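Local structure of putative enzyme related to aldose 1-epimerase (Salmonella typhimurium, 2HTA) at residues V92-P97 against L152-K157; S54-G59 against V86-G91; A231-H236 against V279-V284; W257-A262 against G268-D273. The protein probably interconverts the alpha and beta anomers of glucose 6-phosphate and related hexose 6-phosphates, as a monomeric mutarotase of the aldose 1-epimerase family. One frame throughout, in Å; residues are numbered along the deposited sequence.

Contact 1 (V92-P97 against L152-K157)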
loop_
_atom_site.group_PDB
_atom_site.type_symbol
_atom_site.label_atom_id
_atom_site.label_comp_id
_atom_site.label_asym_id
_atom_site.label_seq_id
_atom_site.Cartn_x
_atom_site.Cartn_y
_atom_site.Cartn_z
ATOM N N VAL A 92 1.122 0.746 -2.832
ATOM C CA VAL A 92 1.003 0.432 -1.390
ATOM C C VAL A 92 1.645 1.605 -0.590
ATOM O O VAL A 92 2.799 1.552 -0.186
ATOM C CB VAL A 92 1.685 -0.936 -1.034
ATOM C CG1 VAL A 92 1.544 -1.219 0.484
ATOM C CG2 VAL A 92 1.019 -2.104 -1.841
ATOM N N PRO A 93 0.896 2.703 -0.414
ATOM C CA PRO A 93 1.418 3.794 0.431
ATOM C C PRO A 93 1.715 3.274 1.822
ATOM O O PRO A 93 0.886 2.586 2.413
ATOM C CB PRO A 93 0.231 4.793 0.492
ATOM C CG PRO A 93 -0.613 4.475 -0.756
ATOM C CD PRO A 93 -0.402 3.011 -1.046
ATOM N N ILE A 94 2.900 3.598 2.354
ATOM C CA ILE A 94 3.266 3.294 3.768
ATOM C C ILE A 94 2.827 4.517 4.585
ATOM O O ILE A 94 3.342 5.624 4.359
ATOM C CB ILE A 94 4.797 3.090 3.941
ATOM C CG1 ILE A 94 5.190 1.730 3.245
ATOM C CG2 ILE A 94 5.252 3.057 5.464
ATOM C CD1 ILE A 94 6.704 1.661 3.062
ATOM N N CYS A 95 1.891 4.288 5.496
ATOM C CA CYS A 95 1.311 5.377 6.277
ATOM C C CYS A 95 1.918 5.310 7.655
ATOM O O CYS A 95 1.600 4.432 8.445
ATOM C CB CYS A 95 -0.178 5.213 6.392
ATOM S SG CYS A 95 -1.048 4.989 4.752
ATOM N N TRP A 96 2.783 6.256 7.941
ATOM C CA TRP A 96 3.540 6.256 9.200
ATOM C C TRP A 96 4.085 7.667 9.469
ATOM O O TRP A 96 4.578 8.296 8.561
ATOM C CB TRP A 96 4.695 5.263 9.054
ATOM C CG TRP A 96 5.407 4.964 10.363
ATOM C CD1 TRP A 96 5.178 3.923 11.198
ATOM C CD2 TRP A 96 6.510 5.710 10.932
ATOM N NE1 TRP A 96 6.026 4.001 12.296
ATOM C CE2 TRP A 96 6.851 5.086 12.144
ATOM C CE3 TRP A 96 7.213 6.861 10.532
ATOM C CZ2 TRP A 96 7.881 5.576 12.987
ATOM C CZ3 TRP A 96 8.250 7.350 11.353
ATOM C CH2 TRP A 96 8.562 6.700 12.568
ATOM N N PRO A 97 4.122 8.134 10.747
ATOM C CA PRO A 97 3.745 7.504 11.999
ATOM C C PRO A 97 2.301 7.775 12.446
ATOM O O PRO A 97 2.006 7.604 13.630
ATOM C CB PRO A 97 4.759 8.119 12.988
ATOM C CG PRO A 97 4.905 9.561 12.494
ATOM C CD PRO A 97 4.688 9.490 10.977
ATOM N N LEU A 152 13.154 3.491 10.058
ATOM C CA LEU A 152 12.036 2.723 9.574
ATOM C C LEU A 152 12.585 1.865 8.439
ATOM O O LEU A 152 13.355 2.377 7.600
ATOM C CB LEU A 152 11.016 3.665 8.936
ATOM C CG LEU A 152 9.590 3.862 9.380
ATOM C CD1 LEU A 152 8.767 4.617 8.247
ATOM C CD2 LEU A 152 8.876 2.590 9.837
ATOM N N LEU A 153 12.278 0.563 8.478
ATOM C CA LEU A 153 12.661 -0.374 7.437
ATOM C C LEU A 153 11.435 -0.937 6.754
ATOM O O LEU A 153 10.482 -1.305 7.429
ATOM C CB LEU A 153 13.485 -1.556 8.004
ATOM C CG LEU A 153 14.790 -1.015 8.586
ATOM C CD1 LEU A 153 15.349 -1.794 9.704
ATOM C CD2 LEU A 153 15.834 -0.851 7.479
ATOM N N ALA A 154 11.464 -1.025 5.429
ATOM C CA ALA A 154 10.366 -1.652 4.662
ATOM C C ALA A 154 11.056 -2.785 3.887
ATOM O O ALA A 154 11.967 -2.526 3.087
ATOM C CB ALA A 154 9.699 -0.667 3.710
ATOM N N ARG A 155 10.679 -4.010 4.194
ATOM C CA ARG A 155 11.259 -5.203 3.536
ATOM C C ARG A 155 10.196 -5.789 2.674
ATOM O O ARG A 155 9.063 -5.967 3.149
ATOM C CB ARG A 155 11.708 -6.206 4.604
ATOM C CG ARG A 155 12.772 -5.646 5.567
ATOM C CD ARG A 155 13.259 -6.740 6.500
ATOM N NE ARG A 155 14.508 -6.376 7.148
ATOM C CZ ARG A 155 14.582 -5.796 8.343
ATOM N NH1 ARG A 155 15.768 -5.490 8.867
ATOM N NH2 ARG A 155 13.473 -5.564 9.026
ATOM N N PHE A 156 10.520 -6.022 1.398
ATOM C CA PHE A 156 9.611 -6.580 0.417
ATOM C C PHE A 156 10.128 -7.899 -0.106
ATOM O O PHE A 156 11.336 -8.060 -0.229
ATOM C CB PHE A 156 9.517 -5.656 -0.782
ATOM C CG PHE A 156 8.946 -4.321 -0.441
ATOM C CD1 PHE A 156 9.770 -3.321 0.067
ATOM C CD2 PHE A 156 7.569 -4.102 -0.557
ATOM C CE1 PHE A 156 9.209 -2.034 0.411
ATOM C CE2 PHE A 156 7.029 -2.815 -0.252
ATOM C CZ PHE A 156 7.854 -1.827 0.242
ATOM N N LYS A 157 9.225 -8.819 -0.419
ATOM C CA LYS A 157 9.574 -10.056 -1.174
ATOM C C LYS A 157 8.649 -10.090 -2.371
ATOM O O LYS A 157 7.448 -10.135 -2.185
ATOM C CB LYS A 157 9.348 -11.270 -0.276
ATOM C CG LYS A 157 10.233 -11.274 0.911
ATOM C CD LYS A 157 10.261 -12.715 1.504
ATOM C CE LYS A 157 11.229 -12.823 2.659
ATOM N NZ LYS A 157 11.117 -14.192 3.242
#

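Contact 2 (S54-G59 against V86-G91)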
loop_
_atom_site.group_PDB
_atom_site.type_symbol
_atom_site.label_atom_id
_atom_site.label_comp_id
_atom_site.label_asym_id
_atom_site.label_seq_id
_atom_site.Cartn_x
_atom_site.Cartn_y
_atom_site.Cartn_z
ATOM N N SER A 54 7.620 -2.633 -9.321
ATOM C CA SER A 54 8.405 -1.387 -9.363
ATOM C C SER A 54 8.100 -0.615 -8.094
ATOM O O SER A 54 7.036 -0.800 -7.488
ATOM C CB SER A 54 8.036 -0.536 -10.601
ATOM O OG SER A 54 6.630 -0.261 -10.679
ATOM N N PHE A 55 9.026 0.266 -7.735
ATOM C CA PHE A 55 8.952 1.000 -6.496
ATOM C C PHE A 55 9.372 2.433 -6.781
ATOM O O PHE A 55 10.181 2.675 -7.669
ATOM C CB PHE A 55 10.009 0.469 -5.548
ATOM C CG PHE A 55 9.795 -0.938 -5.080
ATOM C CD1 PHE A 55 9.200 -1.201 -3.836
ATOM C CD2 PHE A 55 10.255 -2.006 -5.854
ATOM C CE1 PHE A 55 9.010 -2.549 -3.416
ATOM C CE2 PHE A 55 10.085 -3.337 -5.436
ATOM C CZ PHE A 55 9.481 -3.600 -4.219
ATOM N N ALA A 56 8.887 3.388 -5.987
ATOM C CA ALA A 56 9.573 4.666 -5.914
ATOM C C ALA A 56 10.440 4.631 -4.654
ATOM O O ALA A 56 10.010 4.123 -3.583
ATOM C CB ALA A 56 8.549 5.825 -5.819
ATOM N N LEU A 57 11.632 5.247 -4.742
ATOM C CA LEU A 57 12.444 5.489 -3.550
ATOM C C LEU A 57 11.676 6.366 -2.591
ATOM O O LEU A 57 11.775 6.181 -1.359
ATOM C CB LEU A 57 13.796 6.146 -3.861
ATOM C CG LEU A 57 14.771 5.195 -4.572
ATOM C CD1 LEU A 57 16.054 5.936 -4.991
ATOM C CD2 LEU A 57 15.148 3.971 -3.668
ATOM N N GLN A 58 10.956 7.344 -3.138
ATOM C CA GLN A 58 10.080 8.190 -2.307
ATOM C C GLN A 58 8.959 7.378 -1.682
ATOM O O GLN A 58 8.124 6.803 -2.390
ATOM C CB GLN A 58 9.520 9.358 -3.125
ATOM C CG GLN A 58 8.643 10.279 -2.310
ATOM C CD GLN A 58 8.360 11.516 -3.103
ATOM O OE1 GLN A 58 9.221 12.364 -3.243
ATOM N NE2 GLN A 58 7.176 11.609 -3.638
ATOM N N GLY A 59 8.928 7.299 -0.353
ATOM C CA GLY A 59 7.949 6.459 0.304
ATOM C C GLY A 59 8.198 4.953 0.289
ATOM O O GLY A 59 7.296 4.191 0.688
ATOM N N VAL A 86 5.353 14.697 -2.991
ATOM C CA VAL A 86 3.933 14.558 -3.224
ATOM C C VAL A 86 3.538 13.068 -3.113
ATOM O O VAL A 86 4.159 12.236 -3.772
ATOM C CB VAL A 86 3.598 15.132 -4.640
ATOM C CG1 VAL A 86 2.138 14.863 -5.009
ATOM C CG2 VAL A 86 3.854 16.690 -4.612
ATOM N N ALA A 87 2.517 12.764 -2.335
ATOM C CA ALA A 87 2.106 11.362 -2.149
ATOM C C ALA A 87 1.655 10.751 -3.434
ATOM O O ALA A 87 0.889 11.344 -4.205
ATOM C CB ALA A 87 1.015 11.250 -1.074
ATOM N N LEU A 88 2.132 9.541 -3.693
ATOM C CA LEU A 88 1.760 8.798 -4.896
ATOM C C LEU A 88 0.401 8.126 -4.728
ATOM O O LEU A 88 0.119 7.563 -3.639
ATOM C CB LEU A 88 2.833 7.766 -5.182
ATOM C CG LEU A 88 4.159 8.312 -5.713
ATOM C CD1 LEU A 88 5.319 7.507 -5.128
ATOM C CD2 LEU A 88 4.194 8.361 -7.275
ATOM N N ARG A 89 -0.452 8.194 -5.770
ATOM C CA ARG A 89 -1.801 7.626 -5.683
ATOM C C ARG A 89 -1.808 6.209 -6.291
ATOM O O ARG A 89 -1.654 6.066 -7.505
ATOM C CB ARG A 89 -2.851 8.479 -6.441
ATOM C CG ARG A 89 -4.263 7.915 -6.381
ATOM C CD ARG A 89 -4.912 7.954 -4.987
ATOM N NE ARG A 89 -5.023 9.310 -4.451
ATOM C CZ ARG A 89 -5.466 9.606 -3.236
ATOM N NH1 ARG A 89 -5.820 8.630 -2.384
ATOM N NH2 ARG A 89 -5.536 10.905 -2.848
ATOM N N GLY A 90 -2.048 5.204 -5.455
ATOM C CA GLY A 90 -2.008 3.792 -5.957
ATOM C C GLY A 90 -0.920 3.007 -5.267
ATOM O O GLY A 90 -0.264 3.497 -4.350
ATOM N N GLY A 91 -0.732 1.751 -5.680
ATOM C CA GLY A 91 0.323 0.958 -5.112
ATOM C C GLY A 91 0.063 0.684 -3.648
ATOM O O GLY A 91 -1.086 0.448 -3.252
#

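Contact 3 (A231-H236 against V279-V284)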
loop_
_atom_site.group_PDB
_atom_site.type_symbol
_atom_site.label_atom_id
_atom_site.label_comp_id
_atom_site.label_asym_id
_atom_site.label_seq_id
_atom_site.Cartn_x
_atom_site.Cartn_y
_atom_site.Cartn_z
ATOM N N ALA A 231 -7.422 -13.113 9.677
ATOM C CA ALA A 231 -6.067 -12.906 9.189
ATOM C C ALA A 231 -6.064 -12.675 7.687
ATOM O O ALA A 231 -5.271 -11.882 7.166
ATOM C CB ALA A 231 -5.167 -14.136 9.511
ATOM N N CYS A 232 -6.927 -13.407 6.982
ATOM C CA CYS A 232 -6.937 -13.341 5.526
ATOM C C CYS A 232 -8.221 -12.671 5.011
ATOM O O CYS A 232 -9.328 -13.192 5.215
ATOM C CB CYS A 232 -6.823 -14.780 4.989
ATOM S SG CYS A 232 -6.637 -14.737 3.168
ATOM N N SER A 233 -8.085 -11.518 4.366
ATOM C CA SER A 233 -9.189 -10.953 3.620
ATOM C C SER A 233 -9.184 -11.557 2.225
ATOM O O SER A 233 -8.118 -11.750 1.647
ATOM C CB SER A 233 -9.031 -9.416 3.459
ATOM O OG SER A 233 -8.788 -8.739 4.709
ATOM N N VAL A 234 -10.352 -11.823 1.644
ATOM C CA VAL A 234 -10.337 -12.364 0.291
ATOM C C VAL A 234 -11.135 -11.438 -0.613
ATOM O O VAL A 234 -12.326 -11.172 -0.333
ATOM C CB VAL A 234 -10.942 -13.777 0.230
ATOM C CG1 VAL A 234 -10.944 -14.304 -1.241
ATOM C CG2 VAL A 234 -10.228 -14.730 1.202
ATOM N N ILE A 235 -10.486 -10.940 -1.666
ATOM C CA ILE A 235 -11.151 -10.071 -2.673
ATOM C C ILE A 235 -11.620 -11.021 -3.802
ATOM O O ILE A 235 -10.791 -11.752 -4.376
ATOM C CB ILE A 235 -10.204 -9.023 -3.306
ATOM C CG1 ILE A 235 -9.552 -8.194 -2.166
ATOM C CG2 ILE A 235 -10.941 -8.165 -4.430
ATOM C CD1 ILE A 235 -8.432 -7.259 -2.616
ATOM N N HIS A 236 -12.915 -11.027 -4.073
ATOM C CA HIS A 236 -13.465 -11.925 -5.113
ATOM C C HIS A 236 -13.740 -11.075 -6.328
ATOM O O HIS A 236 -14.549 -10.153 -6.243
ATOM C CB HIS A 236 -14.778 -12.513 -4.606
ATOM C CG HIS A 236 -14.640 -13.227 -3.300
ATOM N ND1 HIS A 236 -14.513 -14.586 -3.215
ATOM C CD2 HIS A 236 -14.631 -12.763 -2.025
ATOM C CE1 HIS A 236 -14.409 -14.946 -1.943
ATOM N NE2 HIS A 236 -14.473 -13.848 -1.197
ATOM N N VAL A 279 -9.985 -1.613 -5.381
ATOM C CA VAL A 279 -10.522 -1.579 -4.026
ATOM C C VAL A 279 -9.292 -1.552 -3.121
ATOM O O VAL A 279 -8.290 -2.226 -3.416
ATOM C CB VAL A 279 -11.432 -2.798 -3.701
ATOM C CG1 VAL A 279 -10.660 -4.147 -3.717
ATOM C CG2 VAL A 279 -12.143 -2.671 -2.383
ATOM N N CYS A 280 -9.371 -0.756 -2.054
ATOM C CA CYS A 280 -8.320 -0.789 -1.041
ATOM C C CYS A 280 -8.644 -1.724 0.075
ATOM O O CYS A 280 -9.721 -1.622 0.679
ATOM C CB CYS A 280 -8.017 0.612 -0.474
ATOM S SG CYS A 280 -7.207 1.667 -1.664
ATOM N N VAL A 281 -7.697 -2.629 0.370
ATOM C CA VAL A 281 -7.811 -3.517 1.532
ATOM C C VAL A 281 -6.480 -3.353 2.279
ATOM O O VAL A 281 -5.407 -3.843 1.835
ATOM C CB VAL A 281 -8.100 -5.036 1.142
ATOM C CG1 VAL A 281 -8.031 -5.986 2.396
ATOM C CG2 VAL A 281 -9.435 -5.202 0.327
ATOM N N GLU A 282 -6.549 -2.624 3.400
ATOM C CA GLU A 282 -5.373 -2.059 4.053
ATOM C C GLU A 282 -5.080 -2.808 5.341
ATOM O O GLU A 282 -6.014 -3.116 6.092
ATOM C CB GLU A 282 -5.675 -0.589 4.400
ATOM C CG GLU A 282 -6.219 0.172 3.191
ATOM C CD GLU A 282 -6.603 1.600 3.541
ATOM O OE1 GLU A 282 -6.086 2.142 4.524
ATOM O OE2 GLU A 282 -7.388 2.187 2.779
ATOM N N THR A 283 -3.811 -3.055 5.615
ATOM C CA THR A 283 -3.377 -3.612 6.923
ATOM C C THR A 283 -3.118 -2.449 7.835
ATOM O O THR A 283 -2.285 -1.579 7.523
ATOM C CB THR A 283 -2.081 -4.416 6.799
ATOM O OG1 THR A 283 -2.268 -5.449 5.821
ATOM C CG2 THR A 283 -1.755 -5.071 8.117
ATOM N N VAL A 284 -3.788 -2.431 8.977
ATOM C CA VAL A 284 -3.891 -1.169 9.748
ATOM C C VAL A 284 -3.641 -1.363 11.234
ATOM O O VAL A 284 -4.034 -2.367 11.803
ATOM C CB VAL A 284 -5.282 -0.495 9.494
ATOM C CG1 VAL A 284 -5.525 0.757 10.400
ATOM C CG2 VAL A 284 -5.464 -0.095 7.991
#

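Contact 4 (W257-A262 against G268-D273). With SO4 (sulfate ion), chain C.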
loop_
_atom_site.group_PDB
_atom_site.type_symbol
_atom_site.label_atom_id
_atom_site.label_comp_id
_atom_site.label_asym_id
_atom_site.label_seq_id
_atom_site.Cartn_x
_atom_site.Cartn_y
_atom_site.Cartn_z
ATOM N N TRP A 257 -11.747 0.369 1.465
ATOM C CA TRP A 257 -12.107 1.699 0.986
ATOM C C TRP A 257 -12.236 1.665 -0.531
ATOM O O TRP A 257 -11.402 1.071 -1.226
ATOM C CB TRP A 257 -11.010 2.689 1.367
ATOM C CG TRP A 257 -11.227 4.074 0.843
ATOM C CD1 TRP A 257 -12.231 4.913 1.177
ATOM C CD2 TRP A 257 -10.398 4.767 -0.090
ATOM N NE1 TRP A 257 -12.101 6.111 0.487
ATOM C CE2 TRP A 257 -10.952 6.048 -0.270
ATOM C CE3 TRP A 257 -9.226 4.431 -0.789
ATOM C CZ2 TRP A 257 -10.375 6.995 -1.140
ATOM C CZ3 TRP A 257 -8.640 5.381 -1.660
ATOM C CH2 TRP A 257 -9.218 6.647 -1.816
ATOM N N ASN A 258 -13.272 2.322 -1.027
ATOM C CA ASN A 258 -13.330 2.770 -2.433
ATOM C C ASN A 258 -14.041 4.109 -2.439
ATOM O O ASN A 258 -15.031 4.257 -1.753
ATOM C CB ASN A 258 -14.089 1.784 -3.299
ATOM C CG ASN A 258 -14.172 2.249 -4.758
ATOM O OD1 ASN A 258 -14.997 3.097 -5.069
ATOM N ND2 ASN A 258 -13.333 1.677 -5.661
ATOM N N PRO A 259 -13.517 5.094 -3.173
ATOM C CA PRO A 259 -14.017 6.486 -3.010
ATOM C C PRO A 259 -15.353 6.659 -3.684
ATOM O O PRO A 259 -16.062 7.589 -3.363
ATOM C CB PRO A 259 -12.962 7.324 -3.732
ATOM C CG PRO A 259 -12.284 6.406 -4.732
ATOM C CD PRO A 259 -12.361 5.015 -4.103
ATOM N N GLY A 260 -15.714 5.744 -4.592
ATOM C CA GLY A 260 -16.904 5.955 -5.428
ATOM C C GLY A 260 -16.696 7.102 -6.441
ATOM O O GLY A 260 -15.659 7.768 -6.458
ATOM N N PRO A 261 -17.729 7.394 -7.251
ATOM C CA PRO A 261 -17.531 8.271 -8.405
ATOM C C PRO A 261 -17.331 9.782 -8.131
ATOM O O PRO A 261 -16.423 10.377 -8.730
ATOM C CB PRO A 261 -18.764 7.974 -9.276
ATOM C CG PRO A 261 -19.791 7.562 -8.340
ATOM C CD PRO A 261 -19.097 6.866 -7.176
ATOM N N ALA A 262 -18.138 10.397 -7.250
ATOM C CA ALA A 262 -17.980 11.836 -6.906
ATOM C C ALA A 262 -16.555 12.173 -6.440
ATOM O O ALA A 262 -15.874 13.075 -6.984
ATOM C CB ALA A 262 -18.983 12.230 -5.818
ATOM N N GLY A 268 -7.684 15.097 -7.795
ATOM C CA GLY A 268 -6.853 15.428 -8.938
ATOM C C GLY A 268 -5.776 14.419 -9.321
ATOM O O GLY A 268 -5.336 14.404 -10.472
ATOM N N ASP A 269 -5.353 13.565 -8.390
ATOM C CA ASP A 269 -4.343 12.541 -8.703
ATOM C C ASP A 269 -4.943 11.174 -9.118
ATOM O O ASP A 269 -4.253 10.147 -9.180
ATOM C CB ASP A 269 -3.347 12.425 -7.522
ATOM C CG ASP A 269 -4.002 12.032 -6.221
ATOM O OD1 ASP A 269 -3.268 11.995 -5.210
ATOM O OD2 ASP A 269 -5.232 11.733 -6.212
ATOM N N MET A 270 -6.235 11.199 -9.413
ATOM C CA MET A 270 -7.037 10.033 -9.829
ATOM C C MET A 270 -7.730 10.314 -11.163
ATOM O O MET A 270 -8.202 11.410 -11.379
ATOM C CB MET A 270 -8.122 9.759 -8.760
ATOM C CG MET A 270 -8.866 8.450 -8.929
ATOM S SD MET A 270 -9.558 7.777 -7.397
ATOM C CE MET A 270 -7.931 7.613 -6.685
ATOM N N PRO A 271 -7.824 9.312 -12.047
ATOM C CA PRO A 271 -8.705 9.377 -13.173
ATOM C C PRO A 271 -10.151 9.493 -12.681
ATOM O O PRO A 271 -10.518 8.925 -11.630
ATOM C CB PRO A 271 -8.498 8.001 -13.833
ATOM C CG PRO A 271 -7.177 7.592 -13.394
ATOM C CD PRO A 271 -7.154 7.999 -11.996
ATOM N N ASP A 272 -10.984 10.210 -13.437
ATOM C CA ASP A 272 -12.396 10.372 -13.046
ATOM C C ASP A 272 -13.092 9.025 -12.788
ATOM O O ASP A 272 -13.893 8.886 -11.827
ATOM C CB ASP A 272 -13.177 11.120 -14.150
ATOM C CG ASP A 272 -12.895 12.587 -14.188
ATOM O OD1 ASP A 272 -12.421 13.165 -13.183
ATOM O OD2 ASP A 272 -13.203 13.181 -15.266
ATOM N N ASP A 273 -12.781 8.037 -13.633
ATOM C CA ASP A 273 -13.330 6.684 -13.495
ATOM C C ASP A 273 -12.391 5.704 -12.745
ATOM O O ASP A 273 -12.613 4.485 -12.773
ATOM C CB ASP A 273 -13.661 6.084 -14.862
ATOM C CG ASP A 273 -14.931 6.668 -15.445
ATOM O OD1 ASP A 273 -15.780 7.185 -14.652
ATOM O OD2 ASP A 273 -15.096 6.622 -16.687
HETATM S S SO4 C . -9.317 11.415 -16.744
HETATM O O1 SO4 C . -9.545 10.003 -17.099
HETATM O O2 SO4 C . -9.986 12.192 -17.804
HETATM O O3 SO4 C . -9.950 11.769 -15.509
HETATM O O4 SO4 C . -7.888 11.688 -16.742
#

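Contact 1 (V92-P97 against L152-K157)
L152 lies flat over one face of the W96 indole, with its branches spread across both rings. CD2 sits above the five-membered ring, 3.9 Å from the ring centroid and only 7° off the normal, a CH-pi contact. The other methyl, CD1, drops toward the six-membered ring and comes within 3.6 Å of W96 CE3. Between them CG lies 3.8 Å above the indole plane. The opposite face of the indole is taken by P97 CB, at 3.5 Å from the plane, so the ring is clamped between its own chain neighbour, which follows a cis peptide bond, and the leucine across the gap. CG of W96 stands anti to the backbone N (chi1 -169°), which carries the indole out toward 152-157, and a chi2 near perpendicular turns its face to the leucine. Two residues back along the same chain, I94 points its CD1 at the methyl of A154, CD1 to CB 3.8 Å. Here one layer of the mutarotase beta-sandwich meets another: strand 94-95 pairs with the long strand 172-183, while 151-158 belongs to a different antiparallel sheet, and no hydrogen bond links the two segments. F150 and W146 set their rings at steep angles to W96, and A168 of strand 162-169 touches it as well. On the reverse side of strand 94-95, C95 packs against H179, the proposed active-site histidine.

Contact 2 (S54-G59 against V86-G91)
L88 pushes its CD1 methyl against the CB of A56, 3.7 Å away, and this is the apolar half of the contact. The same methyl lies 4.0 Å from the carbonyl O of Q58, at the turn where strand 51-56 has run out. The leucine's CG is anti to its carbonyl carbon (chi1 -72°), but chi2 is 143°, well away from a staggered value, and it is in this twisted form that CD1 meets the alanine. Q58 is built differently. Its chain runs out nearly straight, with CG anti to the backbone N (chi1 -178°), and so carries the amide across to the backbone at V86. NE2 comes within 3.1 Å of V86 O, yet the angle is too poor for a hydrogen bond. What grips the amide is the backbone at K83 and G85, ahead of V86: OE1 accepts from G85 N, and NE2 donates to K83 O. With both ends engaged, the rotation of the amide is fixed. L88 also packs on H61 of strand 61-67, in the same antiparallel sheet of this mutarotase-type fold as A56 and its neighbour L43. On the far side of the loop R89, a substrate-binding residue by similarity, is held through NE by D269. The chemistry is thus divided: the loop meets the strand end through methyl packing, while the Q58 amide uses both its ends on the backbone of the chain that precedes R89.

Contact 3 (A231-H236 against V279-V284)
I235 and V281 carry most of this contact, with V279 beside them. The isoleucine reaches across with its long branch and meets V281 tip to tip, CD1 to CG2 at 3.7 Å; CG1 of I235 lies only a little farther from the same methyl. CD1 also faces V279 CG1, at 4.0 Å, so the end of one isoleucine is received by two valines, V279 and V281, with one residue between them, on the same side of their strand. Rotation about the first bond explains the fit: I235 has CG1 anti to its carbonyl carbon (chi1 -55°), sending the ethyl arm across the gap, whereas V279 turns CG1 into the crowded position between its own N and carbonyl carbon (chi1 65°). V281 has two uses. While CG2 meets the isoleucine, CG1 touches S233, 3.7 Å from OG. That is a van der Waals contact for the serine, whose hydroxyl is hydrogen-bonded to H248 NE2 and so has a polar partner within this buried layer.

The strands run antiparallel at 174°, but their axes are 9.4 Å apart and no hydrogen bond joins them: this is face-to-face packing of two sheets, as in the beta-sandwich of galactose mutarotases. E282, a proposed active-site residue, turns to the other side of its strand, where it touches H179. Strand 232-237 is flanked in its sheet by 242-249 and 191-193, whose V192 packs on both S233 and I235; strand 278-286 runs between 172-183 and 253-258, with F182 of the former reaching I235.

Contact 4 (W257-A262 against G268-D273)
P259 and M270 make the one side-chain contact between these segments, the ring's CG lying 4.1 Å from the methionine's SD. The two side chains cross obliquely, and the sulfur touches the proline at a single ring atom, a light apolar contact. M270 sends CG anti to its backbone N (chi1 -170°), and with an extended chi2 this brings SD to the proline; the bend at chi3 then turns the CE methyl toward R89, a substrate-binding residue by similarity. Nearer the surface the chains approach through their backbones, P261 O and D272 O standing 4.3 Å apart with no bond between them.

Behind P259, N258 stands ahead of the turn into helix 260-266, and its OD1 accepts from G260 N at 2.8 Å, a capping bond with the donor tilted 33° from the carbonyl plane. Its ND2 is bonded to the backbone carbonyls of Y275 and F278, so this one amide ties the end of strand 253-258 both to the turn before the helix and to the chain returning as strand 278-286. The segments are thus the two sides of a strand-helix-loop connection between neighbouring antiparallel strands of the mutarotase fold. F278 packs against both P259 and M270 from within that sheet. S264 OG of the helix lies in hydrogen-bonding reach of both P271 O and D272 O and must share its proton between them. Farther out, D272 N donates to O3 of a sulfate, probably from the crystallisation liquor, at 2.8 Å and 165°; N79 ND2 holds the same ion.

Contacts 1, 2 and 3 are buried, whereas contact 4, its centre about 17 Å from that of the chain, is partly exposed. Contacts 1 and 3 pack the sheet of 151-158 and 232-237 against that of 172-183 and 278-286, the first through an indole face and a methyl pair, the second through aliphatic tips and a serine. Contact 2 mixes methyl packing with a glutamine amide; contact 4 has one light proline-methionine touch, its hydrogen bonds staying within a segment or running outside. Contacts 1 and 2 meet where F156 packs on F55. R89 bridges contacts 2 and 4 by a salt bridge, NE to D269 OD2 3.0 Å, and adjacent strands 253-258 and 278-286 join contact 4 to contact 3.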